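Local structure of hydroxyethylphosphonate dioxygenase (Streptomyces albus, 6B9R) at residues A19-A24 and D48-R53; D59-A64 and D74-H79. The protein probably catalyses the iron- and oxygen-dependent cleavage of the carbon-carbon bond of 2-hydroxyethylphosphonate to give hydroxymethylphosphonate. All coordinates share one frame; numbering follows the deposited sequence.

How the contacts relate
Both contacts lie in the N-terminal group of helices, on the same side of the chain's centre, with their own centres about 11 Å apart. They come in series: contact 1 joins helix 10-27 to helix 46-51, and contact 2 then joins the next helix, 58-67, to the loop that leads to strand 86-89. The two meet through helix 10-27. Ala24 CB lies 3.7 Å from Leu75 CD2, and Leu20 CD1 comes 3.5 Å from Leu76 C. Helix 10-27 is thus shared by both contacts, and the region reaches the dimer interface, where Leu20 packs on Arg218 of the second subunit and Leu76 on Leu76 of that subunit.

Contact 1: A19-A24 and D48-R53; sequences ALLRAA and DYVSGR
Val50, Arg22, Leu21 and Tyr49 make a helix-to-helix packing contact between helix 10-27 and helix 46-51, in an N-terminal group of helices whose succession resembles the Cro/C1-type helix-turn-helix domain found later in the chain. No hydrogen bond links the two segments, and the interface is chiefly apolar. Val50 carries most of it: its branched side chain points at helix 10-27 and sets both methyls against the Arg22 beta carbon, CG1 and CG2 each 3.8 Å from Arg22 CB. A short, branched residue suits a place where the backbones come close, Arg22 CA and Val50 CA being 5.9 Å apart.

Arg22 contributes carbon as well as charge. Its chain bends at chi2 (65°) and chi3 (78°), which brings Arg22 NE to 3.7 Å from Val50 CG1 and leaves CG2 of Val50 over one face of the guanidinium. Arg22 NH1 forms a salt bridge with Asp32, while Phe46 and Leu448 pack against the same side chain. Beside this pair, Leu21 CD2 reaches Tyr49 CB at 4.0 Å; the tyrosine ring itself leads away from helix 10-27, and Phe46 also touches Leu21.

Helix 46-51 ends just beyond the contact. Gly52 takes a positive phi of 103°, at which a beta carbon would press on the carbonyl oxygen of Ser51, and Gly52 N makes a weak 3.4 Å hydrogen bond back to Asp48 O.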
ATOM      1  N   ALA A  19      12.512  17.568  -1.719  1.00 20.01           N
ATOM      2  CA  ALA A  19      13.128  16.276  -1.441  1.00 19.61           C
ATOM      3  C   ALA A  19      12.623  15.200  -2.396  1.00 24.43           C
ATOM      4  O   ALA A  19      13.387  14.309  -2.781  1.00 19.45           O
ATOM      5  CB  ALA A  19      12.891  15.858   0.007  1.00 21.68           C
ATOM      6  N   LEU A  20      11.341  15.261  -2.790  1.00 18.55           N
ATOM      7  CA  LEU A  20      10.823  14.299  -3.765  1.00 17.84           C
ATOM      8  C   LEU A  20      11.478  14.466  -5.122  1.00 19.10           C
ATOM      9  O   LEU A  20      11.642  13.486  -5.862  1.00 18.39           O
ATOM     10  CB  LEU A  20       9.317  14.446  -3.937  1.00 17.59           C
ATOM     11  CG  LEU A  20       8.518  13.994  -2.723  1.00 17.49           C
ATOM     12  CD1 LEU A  20       7.060  14.283  -2.964  1.00 22.45           C
ATOM     13  CD2 LEU A  20       8.751  12.500  -2.421  1.00 18.15           C
ATOM     14  N   LEU A  21      11.820  15.702  -5.480  1.00 21.21           N
ATOM     15  CA  LEU A  21      12.481  15.931  -6.761  1.00 19.61           C
ATOM     16  C   LEU A  21      13.887  15.354  -6.765  1.00 24.91           C
ATOM     17  O   LEU A  21      14.307  14.735  -7.754  1.00 18.97           O
ATOM     18  CB  LEU A  21      12.512  17.421  -7.069  1.00 18.91           C
ATOM     19  CG  LEU A  21      13.264  17.754  -8.363  1.00 18.97           C
ATOM     20  CD1 LEU A  21      12.615  17.035  -9.533  1.00 20.67           C
ATOM     21  CD2 LEU A  21      13.275  19.259  -8.578  1.00 24.76           C
ATOM     22  N   ARG A  22      14.643  15.573  -5.684  1.00 18.74           N
ATOM     23  CA  ARG A  22      15.965  14.959  -5.587  1.00 18.75           C
ATOM     24  C   ARG A  22      15.851  13.439  -5.566  1.00 18.09           C
ATOM     25  O   ARG A  22      16.634  12.734  -6.216  1.00 19.21           O
ATOM     26  CB  ARG A  22      16.697  15.459  -4.337  1.00 19.34           C
ATOM     27  CG  ARG A  22      17.977  14.666  -4.019  1.00 23.38           C
ATOM     28  CD  ARG A  22      19.045  14.832  -5.106  1.00 20.68           C
ATOM     29  NE  ARG A  22      19.730  16.113  -4.988  1.00 21.98           N
ATOM     30  CZ  ARG A  22      20.577  16.597  -5.890  1.00 23.86           C
ATOM     31  NH1 ARG A  22      20.838  15.913  -6.997  1.00 20.91           N
ATOM     32  NH2 ARG A  22      21.161  17.773  -5.689  1.00 25.01           N
ATOM     33  N   ALA A  23      14.876  12.911  -4.832  1.00 20.55           N
ATOM     34  CA  ALA A  23      14.716  11.462  -4.781  1.00 17.20           C
ATOM     35  C   ALA A  23      14.401  10.891  -6.160  1.00 16.64           C
ATOM     36  O   ALA A  23      14.907   9.825  -6.527  1.00 17.78           O
ATOM     37  CB  ALA A  23      13.619  11.087  -3.778  1.00 17.02           C
ATOM     38  N   ALA A  24      13.566  11.585  -6.938  1.00 16.62           N
ATOM     39  CA  ALA A  24      13.221  11.086  -8.267  1.00 18.33           C
ATOM     40  C   ALA A  24      14.444  11.064  -9.166  1.00 25.10           C
ATOM     41  O   ALA A  24      14.659  10.109  -9.923  1.00 16.88           O
ATOM     42  CB  ALA A  24      12.126  11.948  -8.901  1.00 18.04           C
ATOM     43  N   ASP A  48      19.257  24.602  -6.892  1.00 25.09           N
ATOM     44  CA  ASP A  48      18.342  25.641  -6.422  1.00 27.96           C
ATOM     45  C   ASP A  48      16.912  25.131  -6.294  1.00 29.90           C
ATOM     46  O   ASP A  48      16.151  25.624  -5.451  1.00 30.86           O
ATOM     47  CB  ASP A  48      18.386  26.839  -7.356  1.00 33.11           C
ATOM     48  CG  ASP A  48      19.741  27.515  -7.356  1.00 43.34           C
ATOM     49  OD1 ASP A  48      20.275  27.776  -6.258  1.00 45.02           O
ATOM     50  OD2 ASP A  48      20.282  27.755  -8.449  1.00 50.07           O
ATOM     51  N   TYR A  49      16.523  24.161  -7.119  1.00 27.47           N
ATOM     52  CA  TYR A  49      15.199  23.562  -6.980  1.00 22.25           C
ATOM     53  C   TYR A  49      15.167  22.550  -5.845  1.00 27.90           C
ATOM     54  O   TYR A  49      14.159  22.430  -5.135  1.00 29.15           O
ATOM     55  CB  TYR A  49      14.790  22.896  -8.292  1.00 22.51           C
ATOM     56  CG  TYR A  49      14.577  23.889  -9.391  1.00 24.14           C
ATOM     57  CD1 TYR A  49      13.372  24.567  -9.505  1.00 22.10           C
ATOM     58  CD2 TYR A  49      15.592  24.189 -10.289  1.00 29.22           C
ATOM     59  CE1 TYR A  49      13.167  25.489 -10.496  1.00 27.16           C
ATOM     60  CE2 TYR A  49      15.402  25.124 -11.285  1.00 27.83           C
ATOM     61  CZ  TYR A  49      14.183  25.766 -11.386  1.00 35.56           C
ATOM     62  OH  TYR A  49      13.967  26.693 -12.372  1.00 41.00           O
ATOM     63  N   VAL A  50      16.255  21.808  -5.672  1.00 21.84           N
ATOM     64  CA  VAL A  50      16.306  20.805  -4.620  1.00 24.49           C
ATOM     65  C   VAL A  50      16.489  21.445  -3.246  1.00 30.68           C
ATOM     66  O   VAL A  50      16.017  20.903  -2.242  1.00 32.86           O
ATOM     67  CB  VAL A  50      17.415  19.795  -4.955  1.00 33.12           C
ATOM     68  CG1 VAL A  50      17.841  19.029  -3.721  1.00 39.34           C
ATOM     69  CG2 VAL A  50      16.922  18.838  -6.040  1.00 28.99           C
ATOM     70  N   SER A  51      17.130  22.610  -3.174  1.00 34.38           N
ATOM     71  CA  SER A  51      17.342  23.265  -1.890  1.00 39.83           C
ATOM     72  C   SER A  51      16.166  24.124  -1.464  1.00 46.87           C
ATOM     73  O   SER A  51      16.065  24.461  -0.280  1.00 45.00           O
ATOM     74  CB  SER A  51      18.589  24.144  -1.940  1.00 31.65           C
ATOM     75  OG  SER A  51      18.306  25.342  -2.641  1.00 36.40           O
ATOM     76  N   GLY A  52      15.306  24.521  -2.398  1.00 43.61           N
ATOM     77  CA  GLY A  52      14.186  25.386  -2.102  1.00 43.30           C
ATOM     78  C   GLY A  52      14.364  26.827  -2.522  1.00 45.39           C
ATOM     79  O   GLY A  52      13.421  27.615  -2.373  1.00 47.15           O
ATOM     80  N   ARG A  53      15.541  27.199  -3.040  1.00 44.61           N
ATOM     81  CA  ARG A  53      15.762  28.574  -3.484  1.00 45.20           C
ATOM     82  C   ARG A  53      14.853  28.942  -4.652  1.00 41.64           C
ATOM     83  O   ARG A  53      14.503  30.115  -4.823  1.00 45.93           O
ATOM     84  CB  ARG A  53      17.231  28.780  -3.872  1.00 52.23           C
ATOM     85  CG  ARG A  53      17.559  30.199  -4.327  1.00 63.54           C
ATOM     86  CD  ARG A  53      18.481  30.212  -5.538  1.00 71.98           C
ATOM     87  NE  ARG A  53      18.391  31.464  -6.289  1.00 77.30           N
ATOM     88  CZ  ARG A  53      19.087  31.726  -7.392  1.00 81.50           C
ATOM     89  NH1 ARG A  53      18.940  32.890  -8.010  1.00 83.36           N
ATOM     90  NH2 ARG A  53      19.934  30.826  -7.876  1.00 81.45           N
TER

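Contact 2: D59-A64 and D74-H79; sequences DLISRA and DLLPIH
Leu75 pushes its CD1 methyl against one face of helix 58-67, where Ile61 and Ala64, about one turn apart, receive it. The tightest point is Ala64 CB to Leu75 CD1, 3.6 Å; alanine is small enough to let the leucine settle close to the helix backbone. The same methyl is 4.2 Å from Ile61 CG2, the two side chains running antiparallel alongside one another. Ile61 also reaches further: its extended chi2 of -179° carries CD1 outward to within 3.7 Å of Leu76 CD2, where the side chains are roughly perpendicular. All four residues are buried, with helix 10-27 behind Leu75.

Elsewhere on helix 58-67 the surface opens to solvent: Asp59 is exposed and Arg63 partly so. Arg63 NH2 bonds Asp59 OD2 at 2.8 Å in a salt bridge between residues four apart, with the carboxylate oxygen near the guanidinium plane and Leu60 CD1 over one guanidinium face. Arg63 NH1 also binds Leu39 O.

Leu76 carries the packing on into the dimer interface. This is hydrophobic loop-to-helix packing, leucines of the loop between helix 58-67 and strand 86-89 set on that helix, within an N-terminal helical region.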
ATOM      1  N   ASP A  59       4.341  23.556 -13.910  1.00 24.65           N
ATOM      2  CA  ASP A  59       5.001  23.440 -15.205  1.00 22.55           C
ATOM      3  C   ASP A  59       6.177  22.476 -15.128  1.00 21.26           C
ATOM      4  O   ASP A  59       6.315  21.579 -15.968  1.00 23.77           O
ATOM      5  CB  ASP A  59       5.448  24.817 -15.691  1.00 25.48           C
ATOM      6  CG  ASP A  59       6.183  24.754 -17.021  1.00 40.18           C
ATOM      7  OD1 ASP A  59       5.531  24.446 -18.038  1.00 45.11           O
ATOM      8  OD2 ASP A  59       7.406  25.007 -17.048  1.00 42.31           O
ATOM      9  N   LEU A  60       7.025  22.625 -14.106  1.00 19.26           N
ATOM     10  CA  LEU A  60       8.202  21.765 -14.016  1.00 20.99           C
ATOM     11  C   LEU A  60       7.804  20.326 -13.725  1.00 20.96           C
ATOM     12  O   LEU A  60       8.373  19.389 -14.294  1.00 22.96           O
ATOM     13  CB  LEU A  60       9.173  22.294 -12.955  1.00 16.78           C
ATOM     14  CG  LEU A  60      10.404  21.425 -12.648  1.00 20.15           C
ATOM     15  CD1 LEU A  60      11.212  21.192 -13.909  1.00 25.31           C
ATOM     16  CD2 LEU A  60      11.280  22.052 -11.582  1.00 24.97           C
ATOM     17  N   ILE A  61       6.809  20.133 -12.860  1.00 20.21           N
ATOM     18  CA  ILE A  61       6.331  18.789 -12.560  1.00 19.20           C
ATOM     19  C   ILE A  61       5.731  18.140 -13.803  1.00 17.63           C
ATOM     20  O   ILE A  61       5.937  16.947 -14.056  1.00 18.62           O
ATOM     21  CB  ILE A  61       5.333  18.848 -11.393  1.00 16.36           C
ATOM     22  CG1 ILE A  61       6.082  19.217 -10.107  1.00 18.87           C
ATOM     23  CG2 ILE A  61       4.585  17.518 -11.248  1.00 16.23           C
ATOM     24  CD1 ILE A  61       5.191  19.283  -8.880  1.00 32.69           C
ATOM     25  N   SER A  62       5.005  18.918 -14.610  1.00 21.30           N
ATOM     26  CA  SER A  62       4.463  18.391 -15.859  1.00 23.73           C
ATOM     27  C   SER A  62       5.571  18.052 -16.844  1.00 21.66           C
ATOM     28  O   SER A  62       5.501  17.026 -17.532  1.00 20.28           O
ATOM     29  CB  SER A  62       3.493  19.397 -16.480  1.00 28.17           C
ATOM     30  OG  SER A  62       2.419  19.659 -15.598  1.00 35.79           O
ATOM     31  N   ARG A  63       6.601  18.906 -16.933  1.00 21.04           N
ATOM     32  CA  ARG A  63       7.733  18.605 -17.801  1.00 22.89           C
ATOM     33  C   ARG A  63       8.464  17.351 -17.340  1.00 22.11           C
ATOM     34  O   ARG A  63       8.926  16.553 -18.171  1.00 21.00           O
ATOM     35  CB  ARG A  63       8.691  19.799 -17.848  1.00 25.12           C
ATOM     36  CG  ARG A  63       8.186  20.931 -18.734  1.00 38.22           C
ATOM     37  CD  ARG A  63       8.665  22.283 -18.239  1.00 44.42           C
ATOM     38  NE  ARG A  63      10.121  22.382 -18.187  1.00 33.65           N
ATOM     39  CZ  ARG A  63      10.772  23.323 -17.509  1.00 45.12           C
ATOM     40  NH1 ARG A  63      12.098  23.350 -17.505  1.00 40.32           N
ATOM     41  NH2 ARG A  63      10.093  24.236 -16.823  1.00 49.44           N
ATOM     42  N   ALA A  64       8.571  17.153 -16.021  1.00 18.62           N
ATOM     43  CA  ALA A  64       9.259  15.972 -15.505  1.00 16.09           C
ATOM     44  C   ALA A  64       8.506  14.687 -15.853  1.00 22.22           C
ATOM     45  O   ALA A  64       9.130  13.673 -16.191  1.00 17.44           O
ATOM     46  CB  ALA A  64       9.449  16.089 -13.994  1.00 16.44           C
ATOM     47  N   ASP A  74       4.066  11.510  -8.479  1.00 18.09           N
ATOM     48  CA  ASP A  74       5.280  11.071  -7.803  1.00 18.68           C
ATOM     49  C   ASP A  74       6.116  12.227  -7.281  1.00 23.13           C
ATOM     50  O   ASP A  74       7.042  11.992  -6.498  1.00 20.96           O
ATOM     51  CB  ASP A  74       6.110  10.204  -8.752  1.00 19.01           C
ATOM     52  CG  ASP A  74       5.311   9.044  -9.313  1.00 27.02           C
ATOM     53  OD1 ASP A  74       4.440   8.517  -8.580  1.00 26.19           O
ATOM     54  OD2 ASP A  74       5.542   8.654 -10.479  1.00 23.67           O
ATOM     55  N   LEU A  75       5.826  13.461  -7.692  1.00 17.42           N
ATOM     56  CA  LEU A  75       6.607  14.612  -7.268  1.00 19.72           C
ATOM     57  C   LEU A  75       5.846  15.503  -6.303  1.00 20.52           C
ATOM     58  O   LEU A  75       6.379  16.542  -5.883  1.00 20.41           O
ATOM     59  CB  LEU A  75       7.058  15.436  -8.484  1.00 17.69           C
ATOM     60  CG  LEU A  75       8.068  14.768  -9.432  1.00 18.60           C
ATOM     61  CD1 LEU A  75       8.295  15.643 -10.659  1.00 19.94           C
ATOM     62  CD2 LEU A  75       9.400  14.480  -8.741  1.00 21.04           C
ATOM     63  N   LEU A  76       4.612  15.127  -5.946  1.00 20.94           N
ATOM     64  CA  LEU A  76       3.789  15.926  -5.055  1.00 16.00           C
ATOM     65  C   LEU A  76       3.774  15.329  -3.660  1.00 15.94           C
ATOM     66  O   LEU A  76       3.499  14.128  -3.501  1.00 18.18           O
ATOM     67  CB  LEU A  76       2.365  16.022  -5.583  1.00 18.34           C
ATOM     68  CG  LEU A  76       2.196  16.885  -6.835  1.00 21.28           C
ATOM     69  CD1 LEU A  76       0.797  16.728  -7.337  1.00 18.09           C
ATOM     70  CD2 LEU A  76       2.478  18.337  -6.517  1.00 25.62           C
ATOM     71  N   PRO A  77       4.069  16.123  -2.642  1.00 16.03           N
ATOM     72  CA  PRO A  77       3.837  15.687  -1.266  1.00 17.07           C
ATOM     73  C   PRO A  77       2.352  15.789  -0.947  1.00 24.25           C
ATOM     74  O   PRO A  77       1.552  16.282  -1.741  1.00 26.96           O
ATOM     75  CB  PRO A  77       4.655  16.694  -0.449  1.00 16.13           C
ATOM     76  CG  PRO A  77       4.577  17.953  -1.279  1.00 21.77           C
ATOM     77  CD  PRO A  77       4.648  17.478  -2.710  1.00 19.89           C
ATOM     78  N   ILE A  78       1.984  15.329   0.241  1.00 18.81           N
ATOM     79  CA  ILE A  78       0.662  15.600   0.762  1.00 16.28           C
ATOM     80  C   ILE A  78       0.773  16.717   1.790  1.00 21.93           C
ATOM     81  O   ILE A  78       1.864  17.140   2.168  1.00 21.25           O
ATOM     82  CB  ILE A  78      -0.019  14.335   1.341  1.00 17.74           C
ATOM     83  CG1 ILE A  78       0.696  13.822   2.592  1.00 19.02           C
ATOM     84  CG2 ILE A  78      -0.140  13.250   0.284  1.00 20.47           C
ATOM     85  CD1 ILE A  78      -0.213  12.901   3.441  1.00 21.40           C
ATOM     86  N   HIS A  79      -0.368  17.232   2.222  1.00 18.46           N
ATOM     87  CA  HIS A  79      -0.389  18.312   3.190  1.00 18.53           C
ATOM     88  C   HIS A  79      -0.355  17.752   4.604  1.00 19.94           C
ATOM     89  O   HIS A  79      -0.835  16.650   4.869  1.00 18.66           O
ATOM     90  CB  HIS A  79      -1.642  19.171   3.021  1.00 19.32           C
ATOM     91  CG  HIS A  79      -1.752  19.824   1.680  1.00 21.92           C
ATOM     92  ND1 HIS A  79      -1.804  21.192   1.525  1.00 28.40           N
ATOM     93  CD2 HIS A  79      -1.837  19.301   0.433  1.00 17.88           C
ATOM     94  CE1 HIS A  79      -1.905  21.484   0.241  1.00 29.03           C
ATOM     95  NE2 HIS A  79      -1.925  20.356  -0.443  1.00 24.88           N
TER